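Long-range contacts in universal stress protein MJ0577 (Methanocaldococcus jannaschii, PDB 1MJH), which binds ATP together with a manganese ion as a homodimer of the universal stress protein family, its cellular role being less certain: residues B[33-38]-B[96-101]; B[37-42]-B[102-107]; B[124-129]-B[152-157]. All blocks are in the same frame, centred on the assembly; numbering follows the deposited sequence.

Interaction 1: B[33-38]-B[96-101]; sequences AEEVIL and GFKVKD
Lys-98 and Glu-35 lie side by side on one face of a pair of parallel strands, both extended. CB of Lys-98 is 4.0 Å from the carbonyl O of Glu-34. CG is anti to the backbone N (chi1 -179°), and from there the chain passes along OE2 of Glu-35. CG of Lys-98 comes near that oxygen first. CD of Lys-98 is closest, 3.2 Å from OE2 of Glu-35, and CE follows. At the tip, the salt bridge from NZ of Lys-98 to OE2 of Glu-35 is long, 3.8 Å. Lys-100 instead pairs with Glu-119.

On the other face, CG2 of Val-36 sits over the centre of the Phe-97 ring, 3.6 Å from its centroid. It is a CH-pi contact, only 13° off the ring normal. At the ring edge, in its plane, lies the carbonyl carbon of Glu-34. CB of Glu-34 is 3.8 Å from CE1 of Phe-97. The carboxylate of Glu-34 is held elsewhere, by Lys-29 and Thr-30. CB of Leu-38 meets CG1 of Val-99 at 3.9 Å.

Four backbone hydrogen bonds join the strands. Val-36 N to Lys-98 O is 2.8 Å, and Lys-100 N to Val-36 O is 2.9 Å. The other two run from Lys-98 N to Glu-34 O and from Leu-38 N to Lys-100 O.

This is the parallel pairing of neighbouring strands in an alpha/beta sheet. Strand 7-11 flanks strand 35-43 on its other edge. Helix 66-95 packs on the face of Leu-38 and Val-99, and its Lys-89 forms a salt bridge with Asp-101.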
loop_
_atom_site.group_PDB
_atom_site.type_symbol
_atom_site.label_atom_id
_atom_site.label_comp_id
_atom_site.label_asym_id
_atom_site.label_seq_id
_atom_site.Cartn_x
_atom_site.Cartn_y
_atom_site.Cartn_z
ATOM N N ALA B 33 -6.533 13.597 -16.503
ATOM C CA ALA B 33 -6.786 14.577 -15.442
ATOM C C ALA B 33 -6.786 13.883 -14.090
ATOM O O ALA B 33 -7.451 12.858 -13.934
ATOM C CB ALA B 33 -8.111 15.263 -15.753
ATOM N N GLU B 34 -6.042 14.351 -13.084
ATOM C CA GLU B 34 -6.013 13.690 -11.785
ATOM C C GLU B 34 -5.991 14.686 -10.625
ATOM O O GLU B 34 -5.751 15.889 -10.785
ATOM C CB GLU B 34 -4.891 12.697 -11.542
ATOM C CG GLU B 34 -4.842 11.375 -12.201
ATOM C CD GLU B 34 -3.932 11.219 -13.400
ATOM O OE1 GLU B 34 -2.988 12.026 -13.561
ATOM O OE2 GLU B 34 -4.210 10.238 -14.142
ATOM N N GLU B 35 -6.430 14.148 -9.478
ATOM C CA GLU B 35 -6.634 15.067 -8.361
ATOM C C GLU B 35 -5.988 14.538 -7.082
ATOM O O GLU B 35 -6.014 13.330 -6.917
ATOM C CB GLU B 35 -8.147 15.153 -8.151
ATOM C CG GLU B 35 -8.559 16.132 -7.074
ATOM C CD GLU B 35 -10.000 16.600 -7.333
ATOM O OE1 GLU B 35 -10.791 15.853 -7.913
ATOM O OE2 GLU B 35 -10.290 17.745 -6.939
ATOM N N VAL B 36 -5.418 15.430 -6.298
ATOM C CA VAL B 36 -4.890 15.005 -4.994
ATOM C C VAL B 36 -5.667 15.684 -3.889
ATOM O O VAL B 36 -5.824 16.932 -3.870
ATOM C CB VAL B 36 -3.380 15.292 -4.823
ATOM C CG1 VAL B 36 -2.924 14.911 -3.409
ATOM C CG2 VAL B 36 -2.619 14.505 -5.866
ATOM N N ILE B 37 -6.122 14.944 -2.876
ATOM C CA ILE B 37 -6.638 15.457 -1.640
ATOM C C ILE B 37 -5.449 15.564 -0.665
ATOM O O ILE B 37 -4.927 14.512 -0.325
ATOM C CB ILE B 37 -7.745 14.599 -0.995
ATOM C CG1 ILE B 37 -8.836 14.247 -1.982
ATOM C CG2 ILE B 37 -8.320 15.328 0.231
ATOM C CD1 ILE B 37 -9.402 15.389 -2.828
ATOM N N LEU B 38 -4.998 16.805 -0.384
ATOM C CA LEU B 38 -3.804 16.919 0.474
ATOM C C LEU B 38 -4.234 17.218 1.870
ATOM O O LEU B 38 -4.947 18.222 2.133
ATOM C CB LEU B 38 -2.955 18.076 -0.150
ATOM C CG LEU B 38 -1.838 18.559 0.785
ATOM C CD1 LEU B 38 -0.718 17.488 0.833
ATOM C CD2 LEU B 38 -1.189 19.839 0.228
ATOM N N GLY B 96 0.697 19.032 -12.598
ATOM C CA GLY B 96 -0.540 18.930 -13.378
ATOM C C GLY B 96 -1.722 18.519 -12.523
ATOM O O GLY B 96 -2.829 18.457 -13.036
ATOM N N PHE B 97 -1.533 18.230 -11.238
ATOM C CA PHE B 97 -2.692 17.824 -10.443
ATOM C C PHE B 97 -3.581 19.014 -10.082
ATOM O O PHE B 97 -3.119 20.108 -9.778
ATOM C CB PHE B 97 -2.304 17.188 -9.096
ATOM C CG PHE B 97 -1.690 15.822 -9.122
ATOM C CD1 PHE B 97 -2.435 14.715 -9.375
ATOM C CD2 PHE B 97 -0.333 15.686 -8.824
ATOM C CE1 PHE B 97 -1.904 13.420 -9.358
ATOM C CE2 PHE B 97 0.222 14.415 -8.830
ATOM C CZ PHE B 97 -0.551 13.311 -9.080
ATOM N N LYS B 98 -4.864 18.658 -9.846
ATOM C CA LYS B 98 -5.759 19.579 -9.140
ATOM C C LYS B 98 -5.599 19.216 -7.672
ATOM O O LYS B 98 -5.620 18.012 -7.371
ATOM C CB LYS B 98 -7.224 19.393 -9.541
ATOM C CG LYS B 98 -8.226 20.315 -8.871
ATOM C CD LYS B 98 -9.625 19.819 -9.281
ATOM C CE LYS B 98 -10.739 20.703 -8.752
ATOM N NZ LYS B 98 -12.071 20.215 -9.228
ATOM N N VAL B 99 -5.471 20.168 -6.768
ATOM C CA VAL B 99 -5.248 19.846 -5.368
ATOM C C VAL B 99 -6.266 20.493 -4.444
ATOM O O VAL B 99 -6.462 21.723 -4.464
ATOM C CB VAL B 99 -3.838 20.352 -4.919
ATOM C CG1 VAL B 99 -3.640 20.045 -3.428
ATOM C CG2 VAL B 99 -2.718 19.852 -5.811
ATOM N N LYS B 100 -6.882 19.648 -3.617
ATOM C CA LYS B 100 -7.773 20.132 -2.586
ATOM C C LYS B 100 -7.045 19.984 -1.253
ATOM O O LYS B 100 -6.887 18.859 -0.744
ATOM C CB LYS B 100 -9.062 19.323 -2.495
ATOM C CG LYS B 100 -10.001 19.828 -1.396
ATOM C CD LYS B 100 -11.365 19.134 -1.402
ATOM C CE LYS B 100 -12.238 19.629 -0.260
ATOM N NZ LYS B 100 -13.581 18.951 -0.232
ATOM N N ASP B 101 -6.653 21.140 -0.688
ATOM C CA ASP B 101 -5.915 21.044 0.583
ATOM C C ASP B 101 -6.817 21.162 1.792
ATOM O O ASP B 101 -7.728 22.021 1.888
ATOM C CB ASP B 101 -4.800 22.091 0.624
ATOM C CG ASP B 101 -5.310 23.489 0.292
ATOM O OD1 ASP B 101 -6.057 23.659 -0.675
ATOM O OD2 ASP B 101 -4.910 24.421 1.016
#

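Interaction 2: B[37-42]-B[102-107]; sequences ILLHVI and IIVVGI. With ATP (adenosine-5'-triphosphate), chain F.
Ile-102 N donates to Leu-38 O, and Ile-102 O accepts from His-40 N, pairing the two parallel strands. There are five such backbone hydrogen bonds. The first, Ile-102 N to Leu-38 O, is 2.7 Å and nearly straight at 172°. The others after His-40 N to Ile-102 O are Val-104 N to His-40 O, Ile-42 N to Val-104 O and Gly-106 N to Ile-42 O. The Ile-42 N bond is the most bent of the five, at 148°.

Apolar contacts fill both faces. On one face, CD1 of Leu-39 meets CG2 of Ile-102 at 3.6 Å and also reaches CG1 of Val-104. CD1 of Ile-102 touches CG2 of Ile-37 at 3.7 Å. Val-104 and Val-41 lie side by side, CG1 against CG2. Val-104 CG1 stands between its backbone N and carbonyl carbon (chi1 63°), and from there it meets both Leu-39 and Val-41. CG1 of Val-41 lies 3.6 Å from the carbonyl O of Gly-106. On the opposite face, Ile-42 packs CG1 on CG2 of Ile-103 and CB on CG2 of Val-105.

Ligand bonds use the edge of strand 37-42 turned away from 102-107. Val-41 N gives a hydrogen bond to ATP N1 at 3.0 Å. ATP N6 gives one to Val-41 O at 2.9 Å. Both of these hydrogen bonds engage the backbone of Val-41.

Helix 66-95 covers the Leu-38 and Ile-42 face, and helix 108-118 covers Leu-39 and Val-41. Parallel strands sandwiched by helices, with adenine bound near the C-terminal end of one of them, strand 35-43, are characteristic of the nucleotide-binding alpha/beta fold of the universal stress protein family.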
loop_
_atom_site.group_PDB
_atom_site.type_symbol
_atom_site.label_atom_id
_atom_site.label_comp_id
_atom_site.label_asym_id
_atom_site.label_seq_id
_atom_site.Cartn_x
_atom_site.Cartn_y
_atom_site.Cartn_z
ATOM N N ILE B 37 -6.122 14.944 -2.876
ATOM C CA ILE B 37 -6.638 15.457 -1.640
ATOM C C ILE B 37 -5.449 15.564 -0.665
ATOM O O ILE B 37 -4.927 14.512 -0.325
ATOM C CB ILE B 37 -7.745 14.599 -0.995
ATOM C CG1 ILE B 37 -8.836 14.247 -1.982
ATOM C CG2 ILE B 37 -8.320 15.328 0.231
ATOM C CD1 ILE B 37 -9.402 15.389 -2.828
ATOM N N LEU B 38 -4.998 16.805 -0.384
ATOM C CA LEU B 38 -3.804 16.919 0.474
ATOM C C LEU B 38 -4.234 17.218 1.870
ATOM O O LEU B 38 -4.947 18.222 2.133
ATOM C CB LEU B 38 -2.955 18.076 -0.150
ATOM C CG LEU B 38 -1.838 18.559 0.785
ATOM C CD1 LEU B 38 -0.718 17.488 0.833
ATOM C CD2 LEU B 38 -1.189 19.839 0.228
ATOM N N LEU B 39 -3.946 16.287 2.777
ATOM C CA LEU B 39 -4.518 16.383 4.119
ATOM C C LEU B 39 -3.533 16.414 5.258
ATOM O O LEU B 39 -2.661 15.560 5.277
ATOM C CB LEU B 39 -5.439 15.122 4.264
ATOM C CG LEU B 39 -5.985 14.925 5.669
ATOM C CD1 LEU B 39 -6.930 16.057 6.104
ATOM C CD2 LEU B 39 -6.794 13.601 5.694
ATOM N N HIS B 40 -3.650 17.368 6.189
ATOM C CA HIS B 40 -2.910 17.342 7.434
ATOM C C HIS B 40 -3.877 17.386 8.615
ATOM O O HIS B 40 -4.853 18.173 8.554
ATOM C CB HIS B 40 -1.876 18.511 7.537
ATOM C CG HIS B 40 -1.162 18.442 8.854
ATOM N ND1 HIS B 40 -1.261 19.308 9.906
ATOM C CD2 HIS B 40 -0.289 17.543 9.296
ATOM C CE1 HIS B 40 -0.469 18.921 10.909
ATOM N NE2 HIS B 40 0.158 17.801 10.556
ATOM N N VAL B 41 -3.646 16.484 9.563
ATOM C CA VAL B 41 -4.493 16.444 10.759
ATOM C C VAL B 41 -3.694 16.987 11.924
ATOM O O VAL B 41 -2.691 16.435 12.392
ATOM C CB VAL B 41 -4.971 15.026 11.152
ATOM C CG1 VAL B 41 -5.887 15.013 12.379
ATOM C CG2 VAL B 41 -5.725 14.451 9.970
ATOM N N ILE B 42 -4.271 18.049 12.547
ATOM C CA ILE B 42 -3.745 18.458 13.850
ATOM C C ILE B 42 -4.247 17.549 14.959
ATOM O O ILE B 42 -5.467 17.449 15.161
ATOM C CB ILE B 42 -4.230 19.897 14.206
ATOM C CG1 ILE B 42 -3.882 20.818 13.046
ATOM C CG2 ILE B 42 -3.624 20.373 15.515
ATOM C CD1 ILE B 42 -2.442 20.846 12.641
ATOM N N ILE B 102 -6.693 20.252 2.741
ATOM C CA ILE B 102 -7.457 20.219 3.982
ATOM C C ILE B 102 -6.613 20.156 5.233
ATOM O O ILE B 102 -5.704 19.326 5.379
ATOM C CB ILE B 102 -8.382 18.956 3.966
ATOM C CG1 ILE B 102 -9.297 18.963 2.741
ATOM C CG2 ILE B 102 -9.159 18.821 5.271
ATOM C CD1 ILE B 102 -10.046 17.642 2.522
ATOM N N ILE B 103 -6.872 21.023 6.216
ATOM C CA ILE B 103 -6.294 20.996 7.528
ATOM C C ILE B 103 -7.448 20.827 8.516
ATOM O O ILE B 103 -8.422 21.577 8.436
ATOM C CB ILE B 103 -5.466 22.210 7.950
ATOM C CG1 ILE B 103 -4.297 22.401 6.972
ATOM C CG2 ILE B 103 -4.988 22.111 9.388
ATOM C CD1 ILE B 103 -3.666 23.775 7.105
ATOM N N VAL B 104 -7.378 19.805 9.352
ATOM C CA VAL B 104 -8.472 19.561 10.278
ATOM C C VAL B 104 -7.925 19.155 11.633
ATOM O O VAL B 104 -6.825 18.588 11.702
ATOM C CB VAL B 104 -9.409 18.497 9.696
ATOM C CG1 VAL B 104 -8.646 17.171 9.553
ATOM C CG2 VAL B 104 -10.690 18.288 10.496
ATOM N N VAL B 105 -8.591 19.565 12.705
ATOM C CA VAL B 105 -8.163 19.181 14.055
ATOM C C VAL B 105 -8.901 17.890 14.389
ATOM O O VAL B 105 -10.128 17.794 14.243
ATOM C CB VAL B 105 -8.480 20.246 15.147
ATOM C CG1 VAL B 105 -8.078 19.720 16.531
ATOM C CG2 VAL B 105 -7.756 21.560 14.909
ATOM N N GLY B 106 -8.200 16.860 14.884
ATOM C CA GLY B 106 -8.915 15.625 15.205
ATOM C C GLY B 106 -7.921 14.469 15.441
ATOM O O GLY B 106 -6.793 14.744 15.809
ATOM N N ILE B 107 -8.433 13.270 15.455
ATOM C CA ILE B 107 -7.561 12.089 15.642
ATOM C C ILE B 107 -7.053 11.727 14.242
ATOM O O ILE B 107 -7.847 11.374 13.382
ATOM C CB ILE B 107 -8.424 10.978 16.258
ATOM C CG1 ILE B 107 -9.040 11.389 17.613
ATOM C CG2 ILE B 107 -7.529 9.759 16.487
ATOM C CD1 ILE B 107 -9.948 10.327 18.211
HETATM P PG ATP F . 3.427 6.930 15.816
HETATM O O1G ATP F . 2.603 5.695 15.927
HETATM O O2G ATP F . 2.569 8.031 15.525
HETATM O O3G ATP F . 4.249 7.182 17.009
HETATM P PB ATP F . 5.083 7.387 13.415
HETATM O O1B ATP F . 6.466 6.946 13.194
HETATM O O2B ATP F . 5.032 8.834 13.652
HETATM O O3B ATP F . 4.443 6.564 14.595
HETATM P PA ATP F . 2.729 7.391 11.585
HETATM O O1A ATP F . 1.931 6.190 11.615
HETATM O O2A ATP F . 2.237 8.536 12.273
HETATM O O3A ATP F . 4.226 6.991 12.130
HETATM O "O5'" ATP F . 3.134 7.952 10.168
HETATM C "C5'" ATP F . 2.742 7.166 9.014
HETATM C "C4'" ATP F . 2.165 8.087 7.955
HETATM O "O4'" ATP F . 0.841 8.542 8.447
HETATM C "C3'" ATP F . 2.904 9.387 7.679
HETATM O "O3'" ATP F . 4.026 9.218 6.801
HETATM C "C2'" ATP F . 1.759 10.233 7.068
HETATM O "O2'" ATP F . 1.567 9.837 5.695
HETATM C "C1'" ATP F . 0.566 9.807 7.962
HETATM N N9 ATP F . 0.308 10.723 9.065
HETATM C C8 ATP F . 0.707 10.647 10.354
HETATM N N7 ATP F . 0.226 11.607 11.121
HETATM C C5 ATP F . -0.467 12.363 10.300
HETATM C C6 ATP F . -1.191 13.519 10.543
HETATM N N6 ATP F . -1.238 14.055 11.763
HETATM N N1 ATP F . -1.810 14.069 9.503
HETATM C C2 ATP F . -1.771 13.498 8.255
HETATM N N3 ATP F . -1.104 12.378 7.925
HETATM C C4 ATP F . -0.464 11.909 9.020
#

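Interaction 3: B[124-129]-B[152-157]; sequences IIMGSH and KPVLVV. With ATP (adenosine-5'-triphosphate), chain F.
Ile-124 N donates to Pro-153 O, the first of five backbone hydrogen bonds between two parallel strands. Leu-155 N goes to Ile-124 O at 2.8 Å. Leu-155 O then accepts from Met-126 N, and Met-126 O from Val-157 N. The last, Ser-128 N to Val-157 O, is 2.7 Å but bent to 142°, its donor tilted out of the carbonyl plane.

Gly-127 N turns to the ligand. It bonds ATP O2' at 3.3 Å and, weakly, O3'. ATP O3' donates to His-129 O at 2.8 Å, while Thr-143 OG1 bonds Gly-127 O. Ser-128 OG lies in the plane of the His-129 ring, at its edge, and shares a hydrogen bond with ND1 of His-129 at 2.7 Å. Arg-159 N is a weak second partner of this OG. His-129 NE2 is held by Ile-137 O, and Lys-152 NZ by Val-121 O.

SD of Met-126 packs on CG1 of Val-154 at 3.8 Å. The bend of Met-126 at chi3 (-58°) brings CE to 3.5 Å from ATP O4'.

Val-154 to Val-156 pair antiparallel with a strand of the second subunit. Strand 123-127, helix 141-149 and strand 154-157 form a beta-alpha-beta unit. Its first strand ends at Gly-127 and is followed by the glycine-rich ATP-binding loop of this family.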
loop_
_atom_site.group_PDB
_atom_site.type_symbol
_atom_site.label_atom_id
_atom_site.label_comp_id
_atom_site.label_asym_id
_atom_site.label_seq_id
_atom_site.Cartn_x
_atom_site.Cartn_y
_atom_site.Cartn_z
ATOM N N ILE B 124 -5.041 5.651 -1.155
ATOM C CA ILE B 124 -4.394 6.480 -0.156
ATOM C C ILE B 124 -2.884 6.223 -0.289
ATOM O O ILE B 124 -2.520 5.042 -0.292
ATOM C CB ILE B 124 -4.810 6.052 1.265
ATOM C CG1 ILE B 124 -6.387 6.150 1.345
ATOM C CG2 ILE B 124 -4.228 7.071 2.219
ATOM C CD1 ILE B 124 -6.876 5.741 2.703
ATOM N N ILE B 125 -2.067 7.254 -0.449
ATOM C CA ILE B 125 -0.588 7.034 -0.565
ATOM C C ILE B 125 0.046 7.678 0.690
ATOM O O ILE B 125 -0.110 8.878 0.919
ATOM C CB ILE B 125 -0.085 7.683 -1.854
ATOM C CG1 ILE B 125 -0.645 6.950 -3.089
ATOM C CG2 ILE B 125 1.463 7.559 -1.877
ATOM C CD1 ILE B 125 -0.174 7.531 -4.427
ATOM N N MET B 126 0.739 6.905 1.528
ATOM C CA MET B 126 1.201 7.450 2.838
ATOM C C MET B 126 2.530 6.820 3.212
ATOM O O MET B 126 2.869 5.767 2.658
ATOM C CB MET B 126 0.097 7.299 3.947
ATOM C CG MET B 126 -0.158 5.800 4.329
ATOM S SD MET B 126 -1.794 5.533 5.259
ATOM C CE MET B 126 -1.431 6.656 6.626
ATOM N N GLY B 127 3.208 7.423 4.216
ATOM C CA GLY B 127 4.464 6.778 4.643
ATOM C C GLY B 127 4.183 5.630 5.597
ATOM O O GLY B 127 3.112 5.506 6.196
ATOM N N SER B 128 5.216 4.758 5.764
ATOM C CA SER B 128 5.132 3.708 6.777
ATOM C C SER B 128 5.334 4.261 8.192
ATOM O O SER B 128 4.886 3.666 9.187
ATOM C CB SER B 128 6.194 2.641 6.533
ATOM O OG SER B 128 7.498 3.224 6.634
ATOM N N HIS B 129 6.065 5.382 8.308
ATOM C CA HIS B 129 6.410 6.007 9.580
ATOM C C HIS B 129 6.303 7.520 9.414
ATOM O O HIS B 129 5.953 7.989 8.344
ATOM C CB HIS B 129 7.885 5.672 10.003
ATOM C CG HIS B 129 8.124 4.204 10.244
ATOM N ND1 HIS B 129 8.197 3.228 9.276
ATOM C CD2 HIS B 129 8.311 3.562 11.439
ATOM C CE1 HIS B 129 8.401 2.057 9.850
ATOM N NE2 HIS B 129 8.476 2.223 11.190
ATOM N N LYS B 152 -10.096 1.400 1.430
ATOM C CA LYS B 152 -9.446 1.889 0.235
ATOM C C LYS B 152 -8.091 1.200 0.047
ATOM O O LYS B 152 -7.510 0.879 1.095
ATOM C CB LYS B 152 -9.130 3.398 0.396
ATOM C CG LYS B 152 -10.422 4.274 0.480
ATOM C CD LYS B 152 -11.308 4.180 -0.734
ATOM C CE LYS B 152 -12.512 5.151 -0.527
ATOM N NZ LYS B 152 -13.379 5.003 -1.753
ATOM N N PRO B 153 -7.584 1.124 -1.161
ATOM C CA PRO B 153 -6.216 0.630 -1.386
ATOM C C PRO B 153 -5.239 1.604 -0.723
ATOM O O PRO B 153 -5.472 2.836 -0.779
ATOM C CB PRO B 153 -6.042 0.648 -2.910
ATOM C CG PRO B 153 -7.452 0.718 -3.483
ATOM C CD PRO B 153 -8.211 1.450 -2.437
ATOM N N VAL B 154 -4.245 1.048 -0.018
ATOM C CA VAL B 154 -3.236 1.912 0.626
ATOM C C VAL B 154 -1.827 1.568 0.120
ATOM O O VAL B 154 -1.395 0.413 0.247
ATOM C CB VAL B 154 -3.250 1.669 2.138
ATOM C CG1 VAL B 154 -2.204 2.597 2.826
ATOM C CG2 VAL B 154 -4.602 2.041 2.777
ATOM N N LEU B 155 -1.206 2.566 -0.487
ATOM C CA LEU B 155 0.231 2.415 -0.885
ATOM C C LEU B 155 1.053 2.852 0.314
ATOM O O LEU B 155 1.050 4.028 0.639
ATOM C CB LEU B 155 0.528 3.212 -2.152
ATOM C CG LEU B 155 2.044 3.234 -2.549
ATOM C CD1 LEU B 155 2.558 1.818 -2.743
ATOM C CD2 LEU B 155 2.217 4.017 -3.880
ATOM N N VAL B 156 1.813 1.951 0.930
ATOM C CA VAL B 156 2.654 2.232 2.063
ATOM C C VAL B 156 4.102 2.404 1.584
ATOM O O VAL B 156 4.672 1.484 1.028
ATOM C CB VAL B 156 2.649 1.068 3.075
ATOM C CG1 VAL B 156 3.533 1.472 4.260
ATOM C CG2 VAL B 156 1.230 0.697 3.564
ATOM N N VAL B 157 4.621 3.629 1.709
ATOM C CA VAL B 157 5.966 3.935 1.240
ATOM C C VAL B 157 6.908 3.851 2.451
ATOM O O VAL B 157 6.655 4.552 3.440
ATOM C CB VAL B 157 5.998 5.355 0.675
ATOM C CG1 VAL B 157 7.410 5.741 0.183
ATOM C CG2 VAL B 157 5.077 5.474 -0.563
HETATM P PG ATP F . 3.427 6.930 15.816
HETATM O O1G ATP F . 2.603 5.695 15.927
HETATM O O2G ATP F . 2.569 8.031 15.525
HETATM O O3G ATP F . 4.249 7.182 17.009
HETATM P PB ATP F . 5.083 7.387 13.415
HETATM O O1B ATP F . 6.466 6.946 13.194
HETATM O O2B ATP F . 5.032 8.834 13.652
HETATM O O3B ATP F . 4.443 6.564 14.595
HETATM P PA ATP F . 2.729 7.391 11.585
HETATM O O1A ATP F . 1.931 6.190 11.615
HETATM O O2A ATP F . 2.237 8.536 12.273
HETATM O O3A ATP F . 4.226 6.991 12.130
HETATM O "O5'" ATP F . 3.134 7.952 10.168
HETATM C "C5'" ATP F . 2.742 7.166 9.014
HETATM C "C4'" ATP F . 2.165 8.087 7.955
HETATM O "O4'" ATP F . 0.841 8.542 8.447
HETATM C "C3'" ATP F . 2.904 9.387 7.679
HETATM O "O3'" ATP F . 4.026 9.218 6.801
HETATM C "C2'" ATP F . 1.759 10.233 7.068
HETATM O "O2'" ATP F . 1.567 9.837 5.695
HETATM C "C1'" ATP F . 0.566 9.807 7.962
HETATM N N9 ATP F . 0.308 10.723 9.065
HETATM C C8 ATP F . 0.707 10.647 10.354
HETATM N N7 ATP F . 0.226 11.607 11.121
HETATM C C5 ATP F . -0.467 12.363 10.300
HETATM C C6 ATP F . -1.191 13.519 10.543
HETATM N N6 ATP F . -1.238 14.055 11.763
HETATM N N1 ATP F . -1.810 14.069 9.503
HETATM C C2 ATP F . -1.771 13.498 8.255
HETATM N N3 ATP F . -1.104 12.378 7.925
HETATM C C4 ATP F . -0.464 11.909 9.020
#

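How the interactions relate
All three contacts lie in one parallel sheet, whose strands within the chain run in the order 98-106, 35-43, 7-11, 123-127, 154-157. Interactions 1 and 2 are successive lengths of the same strand pair. Their centres are about 15 Å apart and they share Ile-37 and Leu-38. Interaction 3 comes later in the chain. It lies across strand 7-11 from the others, its centre about 17 Å from that of interaction 1 and about 16 Å from that of interaction 2. Interactions 2 and 3 both touch ATP: one holds the adenine, the other the ribose. The nucleotide thus spans the two halves of the sheet. Interaction 3 also reaches the second subunit of the dimer.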